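Local coordinates for protein histidinol-phosphatase (Listeria monocytogenes serotype 4b str. H7858, PDB 6NLR) that probably hydrolyses L-histidinol phosphate to L-histidinol and phosphate in histidine biosynthesis, using a trinuclear metal centre, at residues T7-C12 with D18-M23; K26-D31 with S84-H89. All blocks are in the same frame, centred on the assembly; numbering follows the deposited sequence.

Contact 1: T7-C12 with D18-M23; sequences THTEFC and DDVEEM. With CO (cobalt (II) ion), chain F.
Glu-10 reaches across to the start of helix 20-29, where its OE1 accepts the backbone N-H of Val-20 at 2.9 Å. The bond is fairly straight at the hydrogen (159°), but the N-H arrives from above the carboxylate, 36° out of its plane. A chain bent at chi2 (-84°) brings the carboxylate round to this position. Its OE1 then lies 4.1 Å from Asp-19 OD1, a pairing of like charges that Lys-74 of helix 68-81 probably relieves, since it salt-bridges both Glu-10 OE2 and Asp-19 OD1. Asp-19 is the N-cap: its OD1 takes the N-H of Glu-21 at 2.8 Å, on the anti side of the carboxylate. The first turn of the helix is therefore gripped by two acidic side chains through successive backbone N-H groups. In the PHP domain this is the junction between strand 3-7, with the His-x-His pair at its end, and the first helix. His-6 and His-8 both bind cobalt, together with Glu-93 and Asp-258; His-8 NE2 sits 2.2 Å from the metal, and its ND1 is hydrogen-bonded to Glu-39. On the apolar side, Thr-9 and Val-20 run abreast in one direction, with their CG2 methyls 4.0 Å apart. The Thr-9 OG1 branch instead forms an ST turn with Phe-11 N (3.0 Å) and also bonds to Glu-39. Beyond Val-20, the selenomethionine Met-23 bends at its last torsion, so that its selenium and CE both lie against the backbone O of His-8 (CE to O 3.1 Å).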
loop_
_atom_site.group_PDB
_atom_site.type_symbol
_atom_site.label_atom_id
_atom_site.label_comp_id
_atom_site.label_asym_id
_atom_site.label_seq_id
_atom_site.Cartn_x
_atom_site.Cartn_y
_atom_site.Cartn_z
ATOM N N THR A 7 -5.452 7.079 -0.475
ATOM C CA THR A 7 -6.257 7.308 -1.709
ATOM C C THR A 7 -5.347 7.643 -2.888
ATOM O O THR A 7 -4.200 8.128 -2.674
ATOM C CB THR A 7 -7.299 8.417 -1.519
ATOM O OG1 THR A 7 -6.633 9.686 -1.507
ATOM C CG2 THR A 7 -8.099 8.215 -0.254
ATOM N N HIS A 8 -5.890 7.430 -4.075
ATOM C CA HIS A 8 -5.234 7.631 -5.390
ATOM C C HIS A 8 -6.055 8.633 -6.205
ATOM O O HIS A 8 -7.114 9.081 -5.716
ATOM C CB HIS A 8 -5.029 6.257 -6.054
ATOM C CG HIS A 8 -4.078 5.402 -5.281
ATOM N ND1 HIS A 8 -2.705 5.541 -5.401
ATOM C CD2 HIS A 8 -4.278 4.468 -4.327
ATOM C CE1 HIS A 8 -2.109 4.680 -4.590
ATOM N NE2 HIS A 8 -3.056 4.040 -3.891
ATOM N N THR A 9 -5.587 8.953 -7.414
ATOM C CA THR A 9 -6.054 10.102 -8.221
ATOM C C THR A 9 -6.058 9.738 -9.701
ATOM O O THR A 9 -5.688 8.589 -10.044
ATOM C CB THR A 9 -5.125 11.305 -8.001
ATOM O OG1 THR A 9 -3.852 11.055 -8.612
ATOM C CG2 THR A 9 -4.911 11.610 -6.538
ATOM N N GLU A 10 -6.409 10.708 -10.548
ATOM C CA GLU A 10 -6.311 10.600 -12.029
ATOM C C GLU A 10 -4.841 10.439 -12.450
ATOM O O GLU A 10 -4.624 10.043 -13.595
ATOM C CB GLU A 10 -6.987 11.784 -12.734
ATOM C CG GLU A 10 -6.311 13.145 -12.523
ATOM C CD GLU A 10 -6.671 13.909 -11.241
ATOM O OE1 GLU A 10 -7.254 13.309 -10.286
ATOM O OE2 GLU A 10 -6.324 15.095 -11.166
ATOM N N PHE A 11 -3.860 10.689 -11.577
ATOM C CA PHE A 11 -2.414 10.518 -11.909
ATOM C C PHE A 11 -2.006 9.039 -11.834
ATOM O O PHE A 11 -0.876 8.701 -12.174
ATOM C CB PHE A 11 -1.547 11.432 -11.037
ATOM C CG PHE A 11 -1.578 12.869 -11.493
ATOM C CD1 PHE A 11 -2.552 13.747 -11.036
ATOM C CD2 PHE A 11 -0.652 13.346 -12.407
ATOM C CE1 PHE A 11 -2.588 15.063 -11.473
ATOM C CE2 PHE A 11 -0.701 14.655 -12.857
ATOM C CZ PHE A 11 -1.659 15.515 -12.381
ATOM N N CYS A 12 -2.908 8.167 -11.393
ATOM C CA CYS A 12 -2.667 6.708 -11.314
ATOM C C CYS A 12 -3.041 6.077 -12.656
ATOM O O CYS A 12 -4.223 6.017 -12.985
ATOM C CB CYS A 12 -3.490 6.080 -10.197
ATOM S SG CYS A 12 -3.159 4.315 -10.046
ATOM N N ASP A 18 -11.020 8.798 -12.459
ATOM C CA ASP A 18 -11.921 9.780 -11.801
ATOM C C ASP A 18 -11.067 10.949 -11.306
ATOM O O ASP A 18 -9.951 10.718 -10.830
ATOM C CB ASP A 18 -12.699 9.193 -10.624
ATOM C CG ASP A 18 -13.793 8.211 -11.016
ATOM O OD1 ASP A 18 -14.053 8.084 -12.226
ATOM O OD2 ASP A 18 -14.344 7.560 -10.097
ATOM N N ASP A 19 -11.596 12.156 -11.399
ATOM C CA ASP A 19 -10.937 13.367 -10.867
ATOM C C ASP A 19 -10.912 13.283 -9.339
ATOM O O ASP A 19 -11.979 13.057 -8.731
ATOM C CB ASP A 19 -11.640 14.625 -11.354
ATOM C CG ASP A 19 -10.822 15.883 -11.108
ATOM O OD1 ASP A 19 -10.294 16.060 -9.997
ATOM O OD2 ASP A 19 -10.713 16.675 -12.026
ATOM N N VAL A 20 -9.746 13.538 -8.752
ATOM C CA VAL A 20 -9.549 13.622 -7.275
ATOM C C VAL A 20 -10.612 14.546 -6.679
ATOM O O VAL A 20 -11.043 14.291 -5.552
ATOM C CB VAL A 20 -8.127 14.078 -6.911
ATOM C CG1 VAL A 20 -7.810 15.453 -7.470
ATOM C CG2 VAL A 20 -7.884 14.039 -5.404
ATOM N N GLU A 21 -11.020 15.591 -7.382
ATOM C CA GLU A 21 -11.994 16.559 -6.826
ATOM C C GLU A 21 -13.311 15.848 -6.500
ATOM O O GLU A 21 -13.877 16.150 -5.451
ATOM C CB GLU A 21 -12.265 17.691 -7.817
ATOM C CG GLU A 21 -13.143 18.768 -7.225
ATOM C CD GLU A 21 -12.779 20.168 -7.701
ATOM O OE1 GLU A 21 -11.897 20.299 -8.595
ATOM O OE2 GLU A 21 -13.333 21.117 -7.152
ATOM N N GLU A 22 -13.788 14.966 -7.382
ATOM C CA GLU A 22 -15.073 14.232 -7.187
ATOM C C GLU A 22 -14.892 13.253 -6.023
ATOM O O GLU A 22 -15.832 13.035 -5.265
ATOM C CB GLU A 22 -15.545 13.540 -8.473
ATOM C CG GLU A 22 -15.834 14.495 -9.630
ATOM C CD GLU A 22 -16.686 15.731 -9.336
ATOM O OE1 GLU A 22 -17.857 15.563 -8.920
ATOM O OE2 GLU A 22 -16.181 16.880 -9.531
HETATM N N MSE A 23 -13.676 12.704 -5.861
HETATM C CA MSE A 23 -13.397 11.798 -4.755
HETATM C C MSE A 23 -13.447 12.571 -3.428
HETATM O O MSE A 23 -14.041 12.113 -2.451
HETATM C CB MSE A 23 -12.058 11.084 -4.979
HETATM C CG MSE A 23 -12.015 10.280 -6.250
HETATM SE SE MSE A 23 -10.240 9.550 -6.597
HETATM C CE MSE A 23 -10.047 8.371 -5.051
HETATM CO CO CO F . -2.529 2.170 -2.861
HETATM O O HOH W 1 -1.933 0.116 -2.319
#

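Contact 2: K26-D31 with S84-H89; sequences KAIELD and SDLLIH
Ile-28 lays its CD1 methyl against the CB methylene of Asp-85, 3.6 Å away, the two side chains crossing at about a right angle. One carbon further back, Ile-28 CG1 rests 4.1 Å from CB of Leu-86, a more slanted approach. The isoleucine can meet both residues because CG1 is anti to its own carbonyl carbon (chi1 -65°) and the chain then runs extended to CD1. Leu-86 carries its branch onward to Tyr-35 and Val-24, while Ile-28 also touches Tyr-82. Helix 20-29 belongs to the crossover between the parallel strands 3-7 and 34-40, and here its last turn packs on the loop leading into strand 87-95, the next strand of the sheet. The helix stops directly afterwards in a Schellman motif: Asp-31, at positive phi (71°), is the C-prime residue, its N bonds to Ile-28 O at 2.9 Å, and Phe-32 N returns to Ala-27 O. Between the segments there is neither a hydrogen bond nor a salt bridge. Asp-85 takes part through its methylene, with CG 4.2 Å from Ile-28 CD1, so the helix end is joined to that loop by a small apolar contact without directional bonds, even though an acidic residue is involved.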
loop_
_atom_site.group_PDB
_atom_site.type_symbol
_atom_site.label_atom_id
_atom_site.label_comp_id
_atom_site.label_asym_id
_atom_site.label_seq_id
_atom_site.Cartn_x
_atom_site.Cartn_y
_atom_site.Cartn_z
ATOM N N LYS A 26 -16.981 13.413 -2.435
ATOM C CA LYS A 26 -17.638 12.202 -1.880
ATOM C C LYS A 26 -17.151 11.965 -0.440
ATOM O O LYS A 26 -17.981 11.655 0.410
ATOM C CB LYS A 26 -17.366 10.968 -2.742
ATOM C CG LYS A 26 -18.141 9.731 -2.316
ATOM C CD LYS A 26 -19.604 9.844 -2.556
ATOM C CE LYS A 26 -20.351 8.593 -2.155
ATOM N NZ LYS A 26 -21.783 8.707 -2.536
ATOM N N ALA A 27 -15.853 12.089 -0.175
ATOM C CA ALA A 27 -15.305 11.939 1.193
ATOM C C ALA A 27 -16.009 12.937 2.125
ATOM O O ALA A 27 -16.383 12.528 3.244
ATOM C CB ALA A 27 -13.805 12.066 1.220
ATOM N N ILE A 28 -16.243 14.177 1.678
ATOM C CA ILE A 28 -16.905 15.213 2.530
ATOM C C ILE A 28 -18.351 14.772 2.785
ATOM O O ILE A 28 -18.799 14.856 3.919
ATOM C CB ILE A 28 -16.803 16.603 1.888
ATOM C CG1 ILE A 28 -15.341 17.064 1.826
ATOM C CG2 ILE A 28 -17.719 17.614 2.594
ATOM C CD1 ILE A 28 -15.098 18.254 0.936
ATOM N N GLU A 29 -19.052 14.285 1.766
ATOM C CA GLU A 29 -20.445 13.788 1.897
ATOM C C GLU A 29 -20.483 12.663 2.939
ATOM O O GLU A 29 -21.490 12.568 3.636
ATOM C CB GLU A 29 -20.943 13.327 0.526
ATOM C CG GLU A 29 -22.379 12.835 0.453
ATOM C CD GLU A 29 -22.657 12.109 -0.865
ATOM O OE1 GLU A 29 -21.960 12.399 -1.880
ATOM O OE2 GLU A 29 -23.540 11.231 -0.886
ATOM N N LEU A 30 -19.451 11.825 3.028
ATOM C CA LEU A 30 -19.421 10.690 3.994
ATOM C C LEU A 30 -18.770 11.123 5.316
ATOM O O LEU A 30 -18.375 10.217 6.075
ATOM C CB LEU A 30 -18.667 9.501 3.373
ATOM C CG LEU A 30 -19.306 8.911 2.120
ATOM C CD1 LEU A 30 -18.582 7.654 1.666
ATOM C CD2 LEU A 30 -20.791 8.626 2.358
ATOM N N ASP A 31 -18.585 12.427 5.550
ATOM C CA ASP A 31 -18.159 12.985 6.868
ATOM C C ASP A 31 -16.696 12.655 7.198
ATOM O O ASP A 31 -16.357 12.638 8.391
ATOM C CB ASP A 31 -19.055 12.469 7.999
ATOM C CG ASP A 31 -20.501 12.898 7.838
ATOM O OD1 ASP A 31 -20.727 14.112 7.620
ATOM O OD2 ASP A 31 -21.385 12.015 7.912
ATOM N N SER A 84 -11.592 24.214 4.326
ATOM C CA SER A 84 -12.644 24.515 5.330
ATOM C C SER A 84 -13.491 23.263 5.608
ATOM O O SER A 84 -14.128 23.247 6.645
ATOM C CB SER A 84 -13.474 25.723 4.947
ATOM O OG SER A 84 -14.237 25.451 3.794
ATOM N N ASP A 85 -13.474 22.237 4.753
ATOM C CA ASP A 85 -14.317 21.026 4.912
ATOM C C ASP A 85 -13.503 19.798 5.357
ATOM O O ASP A 85 -14.078 18.918 5.976
ATOM C CB ASP A 85 -15.003 20.672 3.598
ATOM C CG ASP A 85 -15.885 21.766 3.032
ATOM O OD1 ASP A 85 -16.993 21.926 3.557
ATOM O OD2 ASP A 85 -15.459 22.407 2.041
ATOM N N LEU A 86 -12.226 19.719 4.998
ATOM C CA LEU A 86 -11.436 18.465 4.998
ATOM C C LEU A 86 -9.963 18.854 5.125
ATOM O O LEU A 86 -9.518 19.679 4.310
ATOM C CB LEU A 86 -11.693 17.744 3.665
ATOM C CG LEU A 86 -11.233 16.298 3.583
ATOM C CD1 LEU A 86 -12.043 15.433 4.516
ATOM C CD2 LEU A 86 -11.352 15.763 2.164
ATOM N N LEU A 87 -9.235 18.265 6.073
ATOM C CA LEU A 87 -7.764 18.384 6.123
ATOM C C LEU A 87 -7.165 17.381 5.129
ATOM O O LEU A 87 -7.273 16.159 5.367
ATOM C CB LEU A 87 -7.271 18.157 7.551
ATOM C CG LEU A 87 -5.750 18.202 7.715
ATOM C CD1 LEU A 87 -5.202 19.527 7.182
ATOM C CD2 LEU A 87 -5.367 17.984 9.182
ATOM N N ILE A 88 -6.561 17.882 4.056
ATOM C CA ILE A 88 -5.954 17.036 2.988
ATOM C C ILE A 88 -4.439 17.003 3.169
ATOM O O ILE A 88 -3.836 18.065 3.276
ATOM C CB ILE A 88 -6.402 17.522 1.603
ATOM C CG1 ILE A 88 -7.917 17.313 1.467
ATOM C CG2 ILE A 88 -5.609 16.828 0.506
ATOM C CD1 ILE A 88 -8.529 17.844 0.210
ATOM N N HIS A 89 -3.871 15.808 3.224
ATOM C CA HIS A 89 -2.408 15.589 3.206
ATOM C C HIS A 89 -2.025 15.119 1.801
ATOM O O HIS A 89 -2.863 14.492 1.118
ATOM C CB HIS A 89 -1.968 14.604 4.292
ATOM C CG HIS A 89 -2.390 14.963 5.674
ATOM N ND1 HIS A 89 -1.936 16.081 6.311
ATOM C CD2 HIS A 89 -3.221 14.332 6.550
ATOM C CE1 HIS A 89 -2.462 16.142 7.529
ATOM N NE2 HIS A 89 -3.267 15.067 7.696
#

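Helix 20-29 is common to both contacts: its N-terminal turn enters contact 1 and its C-terminal turn contact 2, with the two centres about 14 Å apart. Contact 1 is local in sequence, while contact 2 brings in a loop more than 50 residues further on. Their relation to the metals differs sharply. In contact 1 the His-8 side chain binds cobalt and comes within about 3 Å of the sulfate and about 4 Å of a manganese at nearest atoms, whereas Ile-28 CD1 in contact 2 lies 20.8 Å from the cobalt. Contact 1 thus adjoins the metal site through His-8, and contact 2 is packing at the far end of the same helix.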